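Local coordinates for pyruvate kinase (Toxoplasma gondii, PDB 3GG8), which catalyses the last step of glycolysis, the transfer of a phosphoryl group from phosphoenolpyruvate to ADP, giving pyruvate and ATP, at residues C[402-405]-C[406-410]; C[393-396]-C[397-401]. All coordinates share one frame; numbering follows the deposited sequence.

Interaction 1. Residues C[402-405]-C[406-410]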
loop_
_atom_site.group_PDB
_atom_site.type_symbol
_atom_site.label_atom_id
_atom_site.label_comp_id
_atom_site.label_asym_id
_atom_site.label_seq_id
_atom_site.Cartn_x
_atom_site.Cartn_y
_atom_site.Cartn_z
ATOM N N VAL C 402 16.952 -4.224 -8.716
ATOM C CA VAL C 402 15.768 -4.999 -9.087
ATOM C C VAL C 402 14.612 -4.073 -9.536
ATOM O O VAL C 402 14.046 -4.254 -10.621
ATOM C CB VAL C 402 15.352 -5.926 -7.922
ATOM C CG1 VAL C 402 14.087 -6.704 -8.260
ATOM C CG2 VAL C 402 16.504 -6.869 -7.558
ATOM N N GLU C 403 14.298 -3.077 -8.706
ATOM C CA GLU C 403 13.342 -2.014 -9.027
ATOM C C GLU C 403 13.615 -1.310 -10.345
ATOM O O GLU C 403 12.707 -1.109 -11.145
ATOM C CB GLU C 403 13.357 -0.938 -7.942
ATOM C CG GLU C 403 12.585 -1.255 -6.690
ATOM C CD GLU C 403 12.660 -0.135 -5.648
ATOM O OE1 GLU C 403 13.147 0.978 -5.978
ATOM O OE2 GLU C 403 12.218 -0.369 -4.493
ATOM N N THR C 404 14.862 -0.891 -10.536
ATOM C CA THR C 404 15.259 -0.145 -11.732
ATOM C C THR C 404 15.206 -1.031 -12.970
ATOM O O THR C 404 14.740 -0.581 -14.025
ATOM C CB THR C 404 16.651 0.484 -11.568
ATOM O OG1 THR C 404 16.650 1.295 -10.388
ATOM C CG2 THR C 404 16.999 1.370 -12.768
ATOM N N ALA C 405 15.675 -2.283 -12.824
ATOM C CA ALA C 405 15.620 -3.273 -13.905
ATOM C C ALA C 405 14.205 -3.425 -14.428
ATOM O O ALA C 405 13.977 -3.434 -15.639
ATOM C CB ALA C 405 16.141 -4.619 -13.438
ATOM N N GLU C 406 13.266 -3.557 -13.500
ATOM C CA GLU C 406 11.839 -3.616 -13.820
ATOM C C GLU C 406 11.356 -2.308 -14.458
ATOM O O GLU C 406 10.622 -2.314 -15.446
ATOM C CB GLU C 406 11.059 -3.935 -12.539
ATOM C CG GLU C 406 9.583 -3.598 -12.545
ATOM C CD GLU C 406 8.805 -4.400 -13.565
ATOM O OE1 GLU C 406 9.072 -5.619 -13.696
ATOM O OE2 GLU C 406 7.923 -3.802 -14.231
ATOM N N CYS C 407 11.789 -1.190 -13.896
ATOM C CA CYS C 407 11.345 0.117 -14.346
ATOM C C CYS C 407 11.755 0.415 -15.798
ATOM O O CYS C 407 10.959 0.951 -16.565
ATOM C CB CYS C 407 11.883 1.178 -13.393
ATOM S SG CYS C 407 10.900 2.653 -13.295
ATOM N N VAL C 408 12.986 0.056 -16.170
ATOM C CA VAL C 408 13.532 0.346 -17.509
ATOM C C VAL C 408 13.472 -0.848 -18.481
ATOM O O VAL C 408 14.060 -0.788 -19.567
ATOM C CB VAL C 408 15.010 0.856 -17.443
ATOM C CG1 VAL C 408 15.141 2.025 -16.491
ATOM C CG2 VAL C 408 15.979 -0.273 -17.052
ATOM N N ASN C 409 12.785 -1.922 -18.078
ATOM C CA ASN C 409 12.602 -3.122 -18.910
ATOM C C ASN C 409 13.937 -3.707 -19.388
ATOM O O ASN C 409 14.125 -3.986 -20.583
ATOM C CB ASN C 409 11.645 -2.814 -20.083
ATOM C CG ASN C 409 11.232 -4.060 -20.869
ATOM O OD1 ASN C 409 11.164 -5.169 -20.331
ATOM N ND2 ASN C 409 10.951 -3.871 -22.159
ATOM N N ALA C 410 14.863 -3.876 -18.438
ATOM C CA ALA C 410 16.209 -4.381 -18.721
ATOM C C ALA C 410 16.178 -5.861 -19.078
ATOM O O ALA C 410 15.382 -6.624 -18.530
ATOM C CB ALA C 410 17.134 -4.138 -17.546
#
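The peptide carbonyl of Ala405 receives the N-H of Ala410 in its carbonyl plane, by a nearly straight bond of 3.0 Å from Ala410 N to Ala405 O. One step back, the Thr404 carbonyl is met almost end-on: Val408 N lies nearly along the C=O axis, 2.8 Å from Thr404 O. Glu406 N and Cys407 N approach Val402 O and Glu403 O with a tilt of just over 20° from those planes, as in ordinary helix. The change at the end is a Schellman motif. Asn409 turns into left-handed conformation (phi 55°), which asparagine tolerates better than most residues, and its N makes a weak bond of 3.4 Å to Glu406 O. The reversal brings Ala410 back against the helix, where its CB meets Ala405 CB at 4.3 Å; both methyls are small enough to lie against Val489. Val408 sets CG1 opposite its carbonyl carbon (chi1 -53°), leaving CG2 wedged between that carbon and the backbone N, 3.3 Å from Thr404 O; it also packs on Val507 and on Ala396 of a neighbouring subunit. Thr404 OG1 bonds back to Ala400 O, which lets a polar residue sit buried. The carbonyls of Val402 to Ala405 are thus paired, and that of Glu406 weakly, although the helix has stopped, and the alanine methyls join its end to strand 487-494.

Interaction 2. Residues C[393-396]-C[397-401]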
loop_
_atom_site.group_PDB
_atom_site.type_symbol
_atom_site.label_atom_id
_atom_site.label_comp_id
_atom_site.label_asym_id
_atom_site.label_seq_id
_atom_site.Cartn_x
_atom_site.Cartn_y
_atom_site.Cartn_z
ATOM N N THR C 393 23.744 -0.604 3.063
ATOM C CA THR C 393 24.091 -0.061 1.753
ATOM C C THR C 393 23.981 -1.085 0.618
ATOM O O THR C 393 23.370 -0.806 -0.425
ATOM C CB THR C 393 25.523 0.509 1.816
ATOM O OG1 THR C 393 25.501 1.723 2.574
ATOM C CG2 THR C 393 26.084 0.790 0.436
ATOM N N GLN C 394 24.576 -2.257 0.833
ATOM C CA GLN C 394 24.605 -3.327 -0.147
ATOM C C GLN C 394 23.210 -3.807 -0.487
ATOM O O GLN C 394 22.880 -3.971 -1.654
ATOM C CB GLN C 394 25.416 -4.508 0.379
ATOM C CG GLN C 394 26.839 -4.173 0.762
ATOM C CD GLN C 394 27.038 -3.993 2.255
ATOM O OE1 GLN C 394 26.360 -3.185 2.920
ATOM N NE2 GLN C 394 28.001 -4.740 2.793
ATOM N N GLU C 395 22.395 -4.054 0.532
ATOM C CA GLU C 395 21.037 -4.520 0.287
ATOM C C GLU C 395 20.165 -3.472 -0.410
ATOM O O GLU C 395 19.391 -3.819 -1.311
ATOM C CB GLU C 395 20.370 -4.993 1.570
ATOM C CG GLU C 395 19.087 -5.771 1.299
ATOM C CD GLU C 395 18.740 -6.749 2.399
ATOM O OE1 GLU C 395 19.619 -7.055 3.240
ATOM O OE2 GLU C 395 17.578 -7.211 2.421
ATOM N N ALA C 396 20.306 -2.210 0.001
ATOM C CA ALA C 396 19.557 -1.098 -0.595
ATOM C C ALA C 396 19.798 -0.972 -2.090
ATOM O O ALA C 396 18.856 -0.786 -2.854
ATOM C CB ALA C 396 19.867 0.218 0.120
ATOM N N VAL C 397 21.064 -1.071 -2.486
ATOM C CA VAL C 397 21.480 -0.987 -3.883
ATOM C C VAL C 397 21.004 -2.208 -4.678
ATOM O O VAL C 397 20.550 -2.064 -5.808
ATOM C CB VAL C 397 23.020 -0.762 -4.007
ATOM C CG1 VAL C 397 23.496 -0.792 -5.462
ATOM C CG2 VAL C 397 23.387 0.574 -3.406
ATOM N N ALA C 398 21.070 -3.395 -4.070
ATOM C CA ALA C 398 20.563 -4.603 -4.706
ATOM C C ALA C 398 19.060 -4.446 -5.002
ATOM O O ALA C 398 18.604 -4.678 -6.127
ATOM C CB ALA C 398 20.826 -5.809 -3.855
ATOM N N ARG C 399 18.325 -4.019 -3.981
ATOM C CA ARG C 399 16.929 -3.654 -4.071
ATOM C C ARG C 399 16.628 -2.573 -5.139
ATOM O O ARG C 399 15.667 -2.699 -5.902
ATOM C CB ARG C 399 16.488 -3.194 -2.684
ATOM C CG ARG C 399 15.039 -2.851 -2.545
ATOM C CD ARG C 399 14.715 -2.431 -1.116
ATOM N NE ARG C 399 14.764 -3.551 -0.167
ATOM C CZ ARG C 399 14.405 -3.471 1.117
ATOM N NH1 ARG C 399 14.473 -4.543 1.902
ATOM N NH2 ARG C 399 13.980 -2.321 1.625
ATOM N N ALA C 400 17.431 -1.511 -5.187
ATOM C CA ALA C 400 17.240 -0.457 -6.190
ATOM C C ALA C 400 17.442 -1.012 -7.605
ATOM O O ALA C 400 16.735 -0.622 -8.544
ATOM C CB ALA C 400 18.187 0.707 -5.934
ATOM N N ALA C 401 18.407 -1.924 -7.727
ATOM C CA ALA C 401 18.743 -2.593 -8.983
ATOM C C ALA C 401 17.563 -3.388 -9.554
ATOM O O ALA C 401 17.207 -3.227 -10.717
ATOM C CB ALA C 401 19.933 -3.484 -8.777
#
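This is a local contact between successive turns at the start of helix 393-407, in the alpha/beta domain, packed among strand 502-509, helix 421-427 and a neighbouring subunit. Four backbone bonds join residue i to i+4; the straightest runs from Arg399 N to Glu395 O at 2.9 Å, and Ala400 N to Ala396 O is 2.8 Å. The same spacing brings Glu395 and Arg399 to one face of the helix, where their chains cross at a slant. Both leave with CG anti to the backbone N (chi1 -176° in Arg399), but the carboxylate and guanidinium planes stand 87° apart, and Glu395 OE2 stays 4.1 Å from Arg399 NH1, beyond a salt bridge. Instead, Tyr429 OH bonds to both atoms, and Lys428 forms a salt bridge with Glu395 OE2, so the buried carboxylate probably feels two positive charges. Val397, whose CG2 lies 3.3 Å from Thr393 O, also touches Asn503, and its branched apolar end suits the packing on Val507 of the neighbouring subunit. The methyls of Ala396 and Ala400 reach Val408 and Thr404 of that subunit, and Ala398 packs on Leu425 and Ile426; alanine lets the backbone come near its neighbours. Such an alanine-rich helix, sandwiched between sheet and partner helix, is consistent with the interface between C-terminal domains in tetrameric pyruvate kinases.

Interactions 2 and 1 follow one another along the single helix 393-407, interaction 2 holding its opening turns and interaction 1 its C-terminal end, with centres about 13 Å apart and no other touch between them. Both lie in the alpha/beta domain, where the helix leans on strand 502-509 and, at its end, on strand 487-494. Across the subunit boundary they answer each other: residues of 393-401 in one copy meet residues of 402-410 in the other, and the reverse pairs recur. This reciprocity implies two equivalent helices running antiparallel, with the Glu403 carboxylates of the two copies close together, although Glu403 OE2 is hydrogen-bonded to Tyr380 OH of its own chain. One helix thus ties its own sheet to the assembly of the tetramer.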